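DegV family protein (Eubacterium eligens, PDB 3FDJ) belongs to the DegV family and, as in its relatives, probably binds a fatty acid, although its own function has not been established. Local coordinates at residues 4-9 / 127-132; 34-39 / 48-53; 238-243 / 271-276; 23-28 / 65-70. One frame throughout, in Å; residues are numbered along the deposited sequence. Where two conformers were deposited one is given.

Interaction 1 (4-9 / 127-132); sequences MRLVAD and EQLQQM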
loop_
_atom_site.group_PDB
_atom_site.type_symbol
_atom_site.label_atom_id
_atom_site.label_comp_id
_atom_site.label_asym_id
_atom_site.label_seq_id
_atom_site.Cartn_x
_atom_site.Cartn_y
_atom_site.Cartn_z
HETATM N N MSE A 4 9.511 -14.114 -15.399
HETATM C CA MSE A 4 9.208 -14.073 -13.958
HETATM C C MSE A 4 7.813 -13.532 -13.685
HETATM O O MSE A 4 7.216 -12.864 -14.519
HETATM C CB MSE A 4 10.242 -13.258 -13.212
HETATM C CG MSE A 4 11.643 -13.700 -13.528
HETATM SE SE MSE A 4 12.921 -12.960 -12.257
HETATM C CE MSE A 4 14.449 -13.037 -13.415
ATOM N N ARG A 5 7.278 -13.866 -12.529
ATOM C CA ARG A 5 5.937 -13.482 -12.155
ATOM C C ARG A 5 5.990 -12.631 -10.895
ATOM O O ARG A 5 6.651 -13.003 -9.913
ATOM C CB ARG A 5 5.105 -14.717 -11.862
ATOM C CG ARG A 5 3.720 -14.440 -11.310
ATOM C CD ARG A 5 2.923 -15.734 -11.165
ATOM N NE ARG A 5 2.482 -16.101 -12.473
ATOM C CZ ARG A 5 1.255 -15.930 -12.961
ATOM N NH1 ARG A 5 0.242 -15.484 -12.221
ATOM N NH2 ARG A 5 1.040 -16.267 -14.205
ATOM N N LEU A 6 5.267 -11.521 -10.921
ATOM C CA LEU A 6 5.070 -10.673 -9.758
ATOM C C LEU A 6 3.655 -10.873 -9.166
ATOM O O LEU A 6 2.666 -10.918 -9.892
ATOM C CB LEU A 6 5.323 -9.199 -10.132
ATOM C CG LEU A 6 6.697 -8.875 -10.724
ATOM C CD1 LEU A 6 6.840 -7.336 -10.984
ATOM C CD2 LEU A 6 7.842 -9.409 -9.874
ATOM N N VAL A 7 3.576 -11.010 -7.847
ATOM C CA VAL A 7 2.309 -11.198 -7.145
ATOM C C VAL A 7 2.273 -10.216 -5.982
ATOM O O VAL A 7 3.319 -9.953 -5.350
ATOM C CB VAL A 7 2.168 -12.656 -6.631
ATOM C CG1 VAL A 7 0.838 -12.883 -5.911
ATOM C CG2 VAL A 7 2.277 -13.677 -7.802
ATOM N N ALA A 8 1.100 -9.652 -5.700
ATOM C CA ALA A 8 0.966 -8.788 -4.528
ATOM C C ALA A 8 -0.409 -8.909 -3.950
ATOM O O ALA A 8 -1.360 -9.197 -4.660
ATOM C CB ALA A 8 1.250 -7.327 -4.899
ATOM N N ASP A 9 -0.544 -8.680 -2.646
ATOM C CA ASP A 9 -1.878 -8.509 -2.133
ATOM C C ASP A 9 -2.509 -7.188 -2.607
ATOM O O ASP A 9 -1.823 -6.245 -3.032
ATOM C CB ASP A 9 -1.940 -8.679 -0.635
ATOM C CG ASP A 9 -1.269 -7.579 0.086
ATOM O OD1 ASP A 9 -1.770 -6.417 -0.017
ATOM O OD2 ASP A 9 -0.271 -7.874 0.795
ATOM N N GLU A 127 7.283 -1.900 -9.092
ATOM C CA GLU A 127 7.855 -1.255 -10.257
ATOM C C GLU A 127 9.375 -1.428 -10.358
ATOM O O GLU A 127 9.929 -1.472 -11.458
ATOM C CB GLU A 127 7.485 0.215 -10.323
ATOM C CG GLU A 127 5.996 0.472 -10.586
ATOM C CD GLU A 127 5.694 1.946 -10.692
ATOM O OE1 GLU A 127 6.599 2.696 -11.137
ATOM O OE2 GLU A 127 4.566 2.361 -10.356
ATOM N N GLN A 128 10.050 -1.478 -9.219
ATOM C CA GLN A 128 11.484 -1.682 -9.230
ATOM C C GLN A 128 11.836 -3.121 -9.601
ATOM O O GLN A 128 12.824 -3.346 -10.309
ATOM C CB GLN A 128 12.124 -1.289 -7.902
ATOM C CG GLN A 128 13.638 -1.313 -7.933
ATOM C CD GLN A 128 14.270 -0.301 -8.872
ATOM O OE1 GLN A 128 13.642 0.668 -9.316
ATOM N NE2 GLN A 128 15.535 -0.534 -9.186
ATOM N N LEU A 129 11.027 -4.076 -9.142
ATOM C CA LEU A 129 11.181 -5.472 -9.517
ATOM C C LEU A 129 11.026 -5.567 -11.041
ATOM O O LEU A 129 11.864 -6.191 -11.729
ATOM C CB LEU A 129 10.162 -6.354 -8.820
ATOM C CG LEU A 129 10.387 -6.572 -7.314
ATOM C CD1 LEU A 129 9.140 -7.222 -6.691
ATOM C CD2 LEU A 129 11.691 -7.368 -7.091
ATOM N N GLN A 130 9.999 -4.897 -11.568
ATOM C CA GLN A 130 9.777 -4.888 -13.002
ATOM C C GLN A 130 10.968 -4.316 -13.760
ATOM O O GLN A 130 11.444 -4.922 -14.725
ATOM C CB GLN A 130 8.526 -4.079 -13.344
ATOM C CG GLN A 130 8.387 -3.815 -14.842
ATOM C CD GLN A 130 7.090 -3.122 -15.177
ATOM O OE1 GLN A 130 6.365 -2.680 -14.283
ATOM N NE2 GLN A 130 6.779 -3.050 -16.461
ATOM N N GLN A 131 11.458 -3.161 -13.318
ATOM C CA GLN A 131 12.620 -2.532 -13.944
ATOM C C GLN A 131 13.851 -3.465 -13.972
ATOM O O GLN A 131 14.541 -3.575 -14.998
ATOM C CB GLN A 131 12.980 -1.223 -13.244
ATOM C CG GLN A 131 14.052 -0.450 -13.982
ATOM C CD GLN A 131 14.401 0.836 -13.298
ATOM O OE1 GLN A 131 13.526 1.678 -13.052
ATOM N NE2 GLN A 131 15.682 0.998 -12.957
HETATM N N MSE A 132 14.127 -4.137 -12.859
HETATM C CA MSE A 132 15.284 -5.033 -12.808
HETATM C C MSE A 132 15.111 -6.255 -13.697
HETATM O O MSE A 132 16.063 -6.692 -14.359
HETATM C CB MSE A 132 15.601 -5.419 -11.365
HETATM C CG MSE A 132 16.142 -4.246 -10.575
HETATM SE SE MSE A 132 16.776 -4.899 -8.822
HETATM C CE MSE A 132 15.273 -4.947 -8.059
#

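Interaction 2 (34-39 / 48-53); sequences EEFCDD and LDILEK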
loop_
_atom_site.group_PDB
_atom_site.type_symbol
_atom_site.label_atom_id
_atom_site.label_comp_id
_atom_site.label_asym_id
_atom_site.label_seq_id
_atom_site.Cartn_x
_atom_site.Cartn_y
_atom_site.Cartn_z
ATOM N N GLU A 34 -22.317 -8.443 5.171
ATOM C CA GLU A 34 -21.830 -8.474 3.792
ATOM C C GLU A 34 -20.304 -8.595 3.750
ATOM O O GLU A 34 -19.630 -8.055 4.622
ATOM C CB GLU A 34 -22.289 -7.214 3.027
ATOM C CG GLU A 34 -21.703 -7.120 1.613
ATOM C CD GLU A 34 -22.414 -6.157 0.659
ATOM O OE1 GLU A 34 -23.366 -5.455 1.066
ATOM O OE2 GLU A 34 -21.998 -6.114 -0.529
ATOM N N GLU A 35 -19.800 -9.336 2.759
ATOM C CA GLU A 35 -18.364 -9.450 2.493
ATOM C C GLU A 35 -18.029 -8.672 1.234
ATOM O O GLU A 35 -18.676 -8.846 0.198
ATOM C CB GLU A 35 -17.942 -10.903 2.272
ATOM C CG GLU A 35 -17.538 -11.678 3.532
ATOM C CD GLU A 35 -16.429 -12.716 3.260
ATOM O OE1 GLU A 35 -16.268 -13.160 2.095
ATOM O OE2 GLU A 35 -15.708 -13.080 4.218
ATOM N N PHE A 36 -17.013 -7.824 1.317
ATOM C CA PHE A 36 -16.556 -7.070 0.167
ATOM C C PHE A 36 -15.180 -7.604 -0.183
ATOM O O PHE A 36 -14.254 -7.495 0.607
ATOM C CB PHE A 36 -16.458 -5.571 0.477
ATOM C CG PHE A 36 -17.740 -4.957 0.953
ATOM C CD1 PHE A 36 -18.098 -5.026 2.286
ATOM C CD2 PHE A 36 -18.577 -4.285 0.061
ATOM C CE1 PHE A 36 -19.276 -4.444 2.741
ATOM C CE2 PHE A 36 -19.758 -3.708 0.499
ATOM C CZ PHE A 36 -20.108 -3.780 1.850
ATOM N N CYS A 37 -15.058 -8.208 -1.353
ATOM C CA CYS A 37 -13.796 -8.765 -1.800
ATOM C C CYS A 37 -13.084 -7.695 -2.647
ATOM O O CYS A 37 -13.686 -7.117 -3.560
ATOM C CB CYS A 37 -14.066 -10.025 -2.613
ATOM S SG CYS A 37 -12.602 -10.778 -3.200
ATOM N N ASP A 38 -11.838 -7.397 -2.310
ATOM C CA ASP A 38 -11.080 -6.319 -2.952
ATOM C C ASP A 38 -10.520 -6.803 -4.292
ATOM O O ASP A 38 -9.320 -6.951 -4.474
ATOM C CB ASP A 38 -9.955 -5.841 -2.002
ATOM C CG ASP A 38 -9.217 -4.605 -2.509
ATOM O OD1 ASP A 38 -9.689 -3.965 -3.483
ATOM O OD2 ASP A 38 -8.165 -4.250 -1.895
ATOM N N ASP A 39 -11.413 -7.004 -5.253
ATOM C CA ASP A 39 -11.034 -7.538 -6.552
ATOM C C ASP A 39 -11.563 -6.616 -7.641
ATOM O O ASP A 39 -12.005 -5.483 -7.355
ATOM C CB ASP A 39 -11.570 -8.980 -6.697
ATOM C CG ASP A 39 -13.105 -9.069 -6.672
ATOM O OD1 ASP A 39 -13.800 -8.029 -6.731
ATOM O OD2 ASP A 39 -13.620 -10.207 -6.585
ATOM N N LEU A 48 -18.018 2.342 0.801
ATOM C CA LEU A 48 -17.782 3.465 1.704
ATOM C C LEU A 48 -19.106 4.064 2.197
ATOM O O LEU A 48 -19.214 4.451 3.365
ATOM C CB LEU A 48 -16.930 4.535 1.024
ATOM C CG LEU A 48 -15.477 4.143 0.710
ATOM C CD1 LEU A 48 -14.803 5.230 -0.115
ATOM C CD2 LEU A 48 -14.710 3.870 1.982
ATOM N N ASP A 49 -20.097 4.155 1.309
ATOM C CA ASP A 49 -21.417 4.647 1.698
ATOM C C ASP A 49 -22.047 3.720 2.736
ATOM O O ASP A 49 -22.648 4.183 3.697
ATOM C CB ASP A 49 -22.359 4.785 0.479
ATOM C CG ASP A 49 -22.088 6.047 -0.369
ATOM O OD1 ASP A 49 -21.181 6.851 -0.045
ATOM O OD2 ASP A 49 -22.802 6.241 -1.383
ATOM N N ILE A 50 -21.904 2.412 2.545
ATOM C CA ILE A 50 -22.456 1.447 3.491
ATOM C C ILE A 50 -21.780 1.588 4.851
ATOM O O ILE A 50 -22.457 1.650 5.891
ATOM C CB ILE A 50 -22.342 -0.006 2.974
ATOM C CG1 ILE A 50 -23.370 -0.250 1.866
ATOM C CG2 ILE A 50 -22.568 -1.005 4.087
ATOM C CD1 ILE A 50 -23.157 -1.561 1.133
ATOM N N LEU A 51 -20.451 1.676 4.841
ATOM C CA LEU A 51 -19.698 1.772 6.083
ATOM C C LEU A 51 -19.965 3.063 6.847
ATOM O O LEU A 51 -20.061 3.033 8.063
ATOM C CB LEU A 51 -18.200 1.612 5.833
ATOM C CG LEU A 51 -17.836 0.209 5.369
ATOM C CD1 LEU A 51 -16.428 0.178 4.839
ATOM C CD2 LEU A 51 -18.026 -0.807 6.474
ATOM N N GLU A 52 -20.083 4.186 6.148
ATOM C CA GLU A 52 -20.305 5.471 6.826
ATOM C C GLU A 52 -21.612 5.535 7.611
ATOM O O GLU A 52 -21.724 6.326 8.548
ATOM C CB GLU A 52 -20.203 6.645 5.845
ATOM C CG GLU A 52 -18.839 7.334 5.909
ATOM C CD GLU A 52 -18.563 8.234 4.722
ATOM O OE1 GLU A 52 -19.472 8.452 3.900
ATOM O OE2 GLU A 52 -17.424 8.722 4.607
ATOM N N LYS A 53 -22.587 4.708 7.242
ATOM C CA LYS A 53 -23.854 4.630 7.989
ATOM C C LYS A 53 -24.064 3.277 8.678
ATOM O O LYS A 53 -25.135 3.016 9.218
ATOM C CB LYS A 53 -25.059 5.013 7.098
ATOM C CG LYS A 53 -25.239 4.192 5.826
ATOM C CD LYS A 53 -26.665 4.305 5.259
ATOM C CE LYS A 53 -26.819 5.439 4.233
ATOM N NZ LYS A 53 -26.167 5.107 2.917
#

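Interaction 3 (238-243 / 271-276); sequences DKIADM and IILSCE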
loop_
_atom_site.group_PDB
_atom_site.type_symbol
_atom_site.label_atom_id
_atom_site.label_comp_id
_atom_site.label_asym_id
_atom_site.label_seq_id
_atom_site.Cartn_x
_atom_site.Cartn_y
_atom_site.Cartn_z
ATOM N N ASP A 238 -3.774 15.665 -6.534
ATOM C CA ASP A 238 -3.262 16.509 -7.609
ATOM C C ASP A 238 -2.526 17.735 -7.065
ATOM O O ASP A 238 -1.488 18.107 -7.595
ATOM C CB ASP A 238 -4.393 16.949 -8.560
ATOM C CG ASP A 238 -4.876 15.835 -9.485
ATOM O OD1 ASP A 238 -4.263 14.726 -9.513
ATOM O OD2 ASP A 238 -5.885 16.078 -10.203
ATOM N N LYS A 239 -3.029 18.342 -5.991
ATOM C CA LYS A 239 -2.311 19.479 -5.364
ATOM C C LYS A 239 -0.931 19.079 -4.845
ATOM O O LYS A 239 0.032 19.820 -4.998
ATOM C CB LYS A 239 -3.077 20.051 -4.172
ATOM C CG LYS A 239 -4.302 20.824 -4.480
ATOM C CD LYS A 239 -4.908 21.364 -3.162
ATOM C CE LYS A 239 -6.251 21.957 -3.403
ATOM N NZ LYS A 239 -6.854 22.454 -2.143
ATOM N N ILE A 240 -0.866 17.919 -4.212
ATOM C CA ILE A 240 0.393 17.378 -3.692
ATOM C C ILE A 240 1.355 17.134 -4.857
ATOM O O ILE A 240 2.520 17.537 -4.813
ATOM C CB ILE A 240 0.162 16.096 -2.892
ATOM C CG1 ILE A 240 -0.614 16.398 -1.596
ATOM C CG2 ILE A 240 1.526 15.423 -2.557
ATOM C CD1 ILE A 240 -1.205 15.146 -0.884
ATOM N N ALA A 241 0.865 16.483 -5.909
ATOM C CA ALA A 241 1.698 16.195 -7.063
ATOM C C ALA A 241 2.251 17.495 -7.660
ATOM O O ALA A 241 3.435 17.571 -8.002
ATOM C CB ALA A 241 0.900 15.401 -8.131
ATOM N N ASP A 242 1.410 18.517 -7.775
ATOM C CA ASP A 242 1.855 19.816 -8.317
ATOM C C ASP A 242 2.940 20.458 -7.440
ATOM O O ASP A 242 3.922 21.013 -7.952
ATOM C CB ASP A 242 0.676 20.798 -8.423
ATOM C CG ASP A 242 -0.195 20.554 -9.655
ATOM O OD1 ASP A 242 0.233 19.835 -10.592
ATOM O OD2 ASP A 242 -1.330 21.082 -9.688
HETATM N N MSE A 243 2.728 20.405 -6.121
HETATM C CA MSE A 243 3.678 20.957 -5.179
HETATM C C MSE A 243 5.042 20.283 -5.339
HETATM O O MSE A 243 6.079 20.963 -5.367
HETATM C CB MSE A 243 3.169 20.780 -3.747
HETATM C CG MSE A 243 4.114 21.284 -2.681
HETATM SE SE MSE A 243 5.491 20.013 -2.090
HETATM C CE MSE A 243 4.459 18.773 -0.984
ATOM N N ILE A 271 -5.207 10.304 1.806
ATOM C CA ILE A 271 -4.102 10.299 0.849
ATOM C C ILE A 271 -2.983 9.412 1.388
ATOM O O ILE A 271 -2.716 9.419 2.592
ATOM C CB ILE A 271 -3.538 11.723 0.662
ATOM C CG1 ILE A 271 -4.578 12.640 0.001
ATOM C CG2 ILE A 271 -2.220 11.692 -0.120
ATOM C CD1 ILE A 271 -4.876 12.293 -1.422
ATOM N N ILE A 272 -2.327 8.654 0.515
ATOM C CA ILE A 272 -1.087 7.971 0.877
ATOM C C ILE A 272 -0.079 8.209 -0.243
ATOM O O ILE A 272 -0.416 8.093 -1.417
ATOM C CB ILE A 272 -1.271 6.452 1.046
ATOM C CG1 ILE A 272 -2.531 6.102 1.846
ATOM C CG2 ILE A 272 -0.014 5.855 1.681
ATOM C CD1 ILE A 272 -2.800 4.596 1.895
ATOM N N LEU A 273 1.150 8.538 0.118
ATOM C CA LEU A 273 2.185 8.730 -0.864
ATOM C C LEU A 273 3.445 7.992 -0.528
ATOM O O LEU A 273 3.772 7.781 0.635
ATOM C CB LEU A 273 2.479 10.210 -1.127
ATOM C CG LEU A 273 3.355 11.071 -0.253
ATOM C CD1 LEU A 273 4.879 10.772 -0.476
ATOM C CD2 LEU A 273 3.063 12.549 -0.575
ATOM N N SER A 274 4.134 7.556 -1.560
ATOM C CA SER A 274 5.428 6.957 -1.392
ATOM C C SER A 274 6.431 7.525 -2.373
ATOM O O SER A 274 6.065 7.952 -3.481
ATOM C CB SER A 274 5.325 5.441 -1.514
ATOM O OG SER A 274 6.575 4.853 -1.215
ATOM N N CYS A 275 7.698 7.561 -1.955
ATOM C CA CYS A 275 8.758 8.110 -2.803
ATOM C C CYS A 275 10.077 7.391 -2.627
ATOM O O CYS A 275 10.341 6.804 -1.580
ATOM C CB CYS A 275 8.963 9.588 -2.519
ATOM S SG CYS A 275 9.460 9.964 -0.855
ATOM N N GLU A 276 10.904 7.466 -3.666
ATOM C CA GLU A 276 12.323 7.159 -3.578
ATOM C C GLU A 276 13.066 8.339 -2.958
ATOM O O GLU A 276 12.799 9.501 -3.314
ATOM C CB GLU A 276 12.933 7.001 -4.963
ATOM C CG GLU A 276 12.512 5.841 -5.726
ATOM C CD GLU A 276 13.098 5.838 -7.145
ATOM O OE1 GLU A 276 13.360 6.938 -7.726
ATOM O OE2 GLU A 276 13.277 4.731 -7.677
#

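Interaction 4 (23-28 / 65-70); sequences KAVPLT and IDAWLE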
loop_
_atom_site.group_PDB
_atom_site.type_symbol
_atom_site.label_atom_id
_atom_site.label_comp_id
_atom_site.label_asym_id
_atom_site.label_seq_id
_atom_site.Cartn_x
_atom_site.Cartn_y
_atom_site.Cartn_z
ATOM N N LYS A 23 -0.201 -10.503 -10.795
ATOM C CA LYS A 23 -1.486 -10.854 -10.230
ATOM C C LYS A 23 -1.670 -10.294 -8.827
ATOM O O LYS A 23 -0.818 -10.522 -7.946
ATOM C CB LYS A 23 -1.588 -12.375 -10.165
ATOM C CG LYS A 23 -2.947 -12.845 -9.839
ATOM C CD LYS A 23 -3.877 -12.672 -11.021
ATOM C CE LYS A 23 -5.317 -12.854 -10.624
ATOM N NZ LYS A 23 -5.591 -14.296 -10.379
ATOM N N ALA A 24 -2.785 -9.593 -8.619
ATOM C CA ALA A 24 -3.176 -9.120 -7.286
ATOM C C ALA A 24 -4.046 -10.165 -6.587
ATOM O O ALA A 24 -4.881 -10.813 -7.221
ATOM C CB ALA A 24 -3.915 -7.765 -7.375
ATOM N N VAL A 25 -3.836 -10.330 -5.288
ATOM C CA VAL A 25 -4.560 -11.287 -4.482
ATOM C C VAL A 25 -5.432 -10.543 -3.457
ATOM O O VAL A 25 -4.922 -9.850 -2.576
ATOM C CB VAL A 25 -3.602 -12.246 -3.779
ATOM C CG1 VAL A 25 -4.401 -13.346 -3.079
ATOM C CG2 VAL A 25 -2.613 -12.863 -4.815
ATOM N N PRO A 26 -6.751 -10.661 -3.588
ATOM C CA PRO A 26 -7.667 -9.838 -2.806
ATOM C C PRO A 26 -7.717 -10.139 -1.329
ATOM O O PRO A 26 -7.804 -11.299 -0.935
ATOM C CB PRO A 26 -9.039 -10.154 -3.400
ATOM C CG PRO A 26 -8.857 -11.078 -4.453
ATOM C CD PRO A 26 -7.459 -11.500 -4.573
ATOM N N LEU A 27 -7.684 -9.077 -0.526
ATOM C CA LEU A 27 -8.138 -9.127 0.855
ATOM C C LEU A 27 -9.655 -8.923 0.867
ATOM O O LEU A 27 -10.250 -8.552 -0.156
ATOM C CB LEU A 27 -7.416 -8.062 1.697
ATOM C CG LEU A 27 -6.026 -8.518 2.198
ATOM C CD1 LEU A 27 -4.998 -8.253 1.145
ATOM C CD2 LEU A 27 -5.610 -7.864 3.538
ATOM N N THR A 28 -10.269 -9.130 2.031
ATOM C CA THR A 28 -11.712 -9.045 2.180
ATOM C C THR A 28 -12.053 -8.146 3.360
ATOM O O THR A 28 -11.441 -8.261 4.416
ATOM C CB THR A 28 -12.329 -10.430 2.389
ATOM O OG1 THR A 28 -12.028 -11.264 1.257
ATOM C CG2 THR A 28 -13.855 -10.329 2.575
ATOM N N ILE A 65 -4.808 -19.408 1.736
ATOM C CA ILE A 65 -3.704 -20.092 1.064
ATOM C C ILE A 65 -4.085 -20.471 -0.366
ATOM O O ILE A 65 -3.245 -20.363 -1.276
ATOM C CB ILE A 65 -3.186 -21.307 1.898
ATOM C CG1 ILE A 65 -2.455 -20.762 3.154
ATOM C CG2 ILE A 65 -2.277 -22.219 1.010
ATOM C CD1 ILE A 65 -2.132 -21.758 4.322
ATOM N N ASP A 66 -5.332 -20.883 -0.580
ATOM C CA ASP A 66 -5.807 -21.258 -1.918
ATOM C C ASP A 66 -5.736 -20.100 -2.928
ATOM O O ASP A 66 -5.374 -20.307 -4.087
ATOM C CB ASP A 66 -7.243 -21.806 -1.870
ATOM C CG ASP A 66 -7.323 -23.227 -1.324
ATOM O OD1 ASP A 66 -6.333 -23.981 -1.439
ATOM O OD2 ASP A 66 -8.384 -23.595 -0.781
ATOM N N ALA A 67 -6.075 -18.891 -2.487
ATOM C CA ALA A 67 -5.995 -17.699 -3.350
ATOM C C ALA A 67 -4.564 -17.378 -3.749
ATOM O O ALA A 67 -4.282 -17.004 -4.899
ATOM C CB ALA A 67 -6.630 -16.486 -2.648
ATOM N N TRP A 68 -3.636 -17.502 -2.802
ATOM C CA TRP A 68 -2.222 -17.325 -3.134
ATOM C C TRP A 68 -1.780 -18.360 -4.152
ATOM O O TRP A 68 -1.134 -18.022 -5.127
ATOM C CB TRP A 68 -1.342 -17.435 -1.903
ATOM C CG TRP A 68 -1.397 -16.297 -0.944
ATOM C CD1 TRP A 68 -1.887 -16.334 0.345
ATOM C CD2 TRP A 68 -0.910 -14.972 -1.140
ATOM N NE1 TRP A 68 -1.735 -15.109 0.944
ATOM C CE2 TRP A 68 -1.137 -14.256 0.060
ATOM C CE3 TRP A 68 -0.305 -14.308 -2.208
ATOM C CZ2 TRP A 68 -0.798 -12.909 0.201
ATOM C CZ3 TRP A 68 0.033 -12.985 -2.055
ATOM C CH2 TRP A 68 -0.198 -12.304 -0.855
ATOM N N LEU A 69 -2.117 -19.625 -3.931
ATOM C CA LEU A 69 -1.678 -20.686 -4.845
ATOM C C LEU A 69 -2.198 -20.467 -6.245
ATOM O O LEU A 69 -1.460 -20.644 -7.207
ATOM C CB LEU A 69 -2.087 -22.069 -4.324
ATOM C CG LEU A 69 -1.361 -22.503 -3.046
ATOM C CD1 LEU A 69 -1.933 -23.856 -2.557
ATOM C CD2 LEU A 69 0.157 -22.621 -3.279
ATOM N N GLU A 70 -3.456 -20.049 -6.350
ATOM C CA GLU A 70 -4.047 -19.722 -7.651
ATOM C C GLU A 70 -3.219 -18.622 -8.321
ATOM O O GLU A 70 -2.907 -18.709 -9.505
ATOM C CB GLU A 70 -5.496 -19.273 -7.487
ATOM C CG GLU A 70 -6.218 -18.994 -8.793
ATOM C CD GLU A 70 -7.687 -18.626 -8.609
ATOM O OE1 GLU A 70 -8.012 -17.768 -7.749
ATOM O OE2 GLU A 70 -8.516 -19.187 -9.351
#

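Interaction 1 (4-9 / 127-132)
L6 lays its CD1 methyl over a face of the flat peptide group that joins L129 to Q130, 4.0 Å from Q130 N and almost straight above that nitrogen. The other flat group here, the Q130 carboxamide, is turned elsewhere: its NE2 is hydrogen-bonded to R18 O and to E134 OE2, and the part of this side chain that comes near the strand is its root, with Q130 CB 4.4 Å from L6 CD1. The second branch of L6 works against L129. L6 CD2 lies 4.0 Å from L129 CB and 4.1 Å from L129 CD1, the two leucines crossing obliquely. In L6, CG stands opposite the carbonyl carbon (chi1 -57°), which carries both methyls off strand 5-9 and toward helix 120-134. The contact thus illustrates a standard joint of alpha/beta folds, in which a strand side chain meets a side chain and the backbone of a helix packed on the sheet. L17 and M20, from the chain leading into the next strand, also touch L6, while F79 reaches it from strand 77-82. Replacing L6 by an alanine would probably open a gap above the L129–Q130 peptide and leave L129 CB and CD1 without their partner from the strand. Everything that meets across the two segments is aliphatic carbon or the face of a peptide, and the site is buried. Its cohesion therefore rests on close fit and exclusion of water rather than on directional bonds, and the amide nitrogen of Q130 finds its partners outside the two segments.

Interaction 2 (34-39 / 48-53)
A beta-hairpin followed by a helix frames this contact: strand 35-37 runs antiparallel to strand 21-30, and helix 44-52 returns over the hairpin so that I50 meets E34 and F36. The polypeptide leaves strand 35-37 through an inverse gamma turn centred on D38, whose carboxylate accepts hydrogen bonds from S10 OG and from the backbone nitrogens of G260 and L261. Across the two segments the touching is done by a single methyl. I50 CD1 comes in at the edge of the F36 ring, close to the ring plane, 3.8 Å from F36 CZ and 4.1 Å from F36 CE2. The nearly trans outer torsion of I50 (chi2 169°) extends this methyl beyond the helix surface.

E34 adds a second wall. Its CG, anti to the backbone N (chi1 175°), lies 3.7 Å above one face of the F36 ring, displaced toward the rim, and the extended chain then carries the carboxylate across the end of I50 at about a right angle. That acid group is also held by a salt bridge from E34 OE2 to R46 NH1, one helical turn before I50, so the same helix engages both the charged and the apolar parts of the hairpin. L42 and M47 also touch F36. The methyl of I50 is consequently shared between ring edge and carboxylate, with I50 CD1 3.9 Å from E34 OE1.

Interaction 3 (238-243 / 271-276)
From segment 238-243, I240 alone touches segment 271-276, and its two branches divide the work. The methyl CG2 packs against L273 CD2 at 3.8 Å, with the two side chains inclined to each other. The longer arm carries CD1 to I271 CG2, 3.7 Å away, where the two side chains lie alongside one another, running in opposite senses. I271 was modelled in two conformers, so this second distance describes just one of them. L273 holds CG between its backbone N and carbonyl carbon (chi1 81°), a crowded position that brings CD2 to the helix.

This spot is tight and buried. On its solvent side the helix carries K239 and D242, both exposed, and K239 NZ forms a salt bridge with D205 OD2. The selenomethionine side chain of M243 does not touch the strand and packs on L212.

The joint belongs to a beta-alpha-beta unit in which helix 234-248 connects the neighbouring parallel strands 226-230 and 253-257. Strand 271-276 lies on the other flank of 226-230, and I228 touches both I240 and I271. Helix 205-219 closes over I240 with L209 and L212, whereas I272 and S274, on the other face of the sheet, meet P120 of helix 120-134.

Interaction 4 (23-28 / 65-70)
V25 inserts its two methyls between A67 and the indole of W68. CG1 reaches the helix backbone, 3.9 Å from A67 CB and 4.1 Å from A67 O. CG2 goes to the six-membered part of the indole, lying 3.8 Å from W68 CE3 and equally close to CZ3, while V25 CB hangs over one face of the ring, 4.1 Å from CZ3. The valine and tryptophan side chains cross at about a right angle. Although W68 leaves its backbone pointing away from strand 21-30, its torsions (chi1 -72°, chi2 114°) swing the six-membered ring back so that one face lies under V25.

Further out, the ring is held at its other end by a hydrogen bond between W68 NE1 and S93 OG, which probably limits its rotation and so steadies the surface V25 rests on. V25 itself is positioned by backbone hydrogen bonds to A8 and S10, and P63 and A71 also touch it. Toward the solvent, K23 NZ and E70 OE1 stand 5.0 Å apart, a separation at which the opposite charges may attract weakly without contact. An alanine at V25 would keep the CB over the indole but lose both methyls, and would probably open a gap beside A67 CB and above the CE3–CZ3 rim of W68.

V7 of the adjoining parallel strand 5-9 packs on both V25 and W68. Helix 65-72 lies on this sheet next to helix 90-102, whose T90 and A97 touch the indole.

From the N terminus, strand 5-9 opens the loop that interaction 1 closes at helix 120-134, more than a hundred residues on. Interaction 4 is nested inside it, joining 23-28 to 65-70, and interaction 2 is nested in turn within interaction 4. The three share one mixed sheet: strand 21-30 bonds to strand 5-9 on one side, as in A8 O to V25 N (2.8 Å), and to segment 34-39 of interaction 2 through D38 N and L27 O (2.9 Å). Interaction 3 follows in series and ties a helix to the second sheet, with its centre about 29 Å from that of interaction 4. No loops cross.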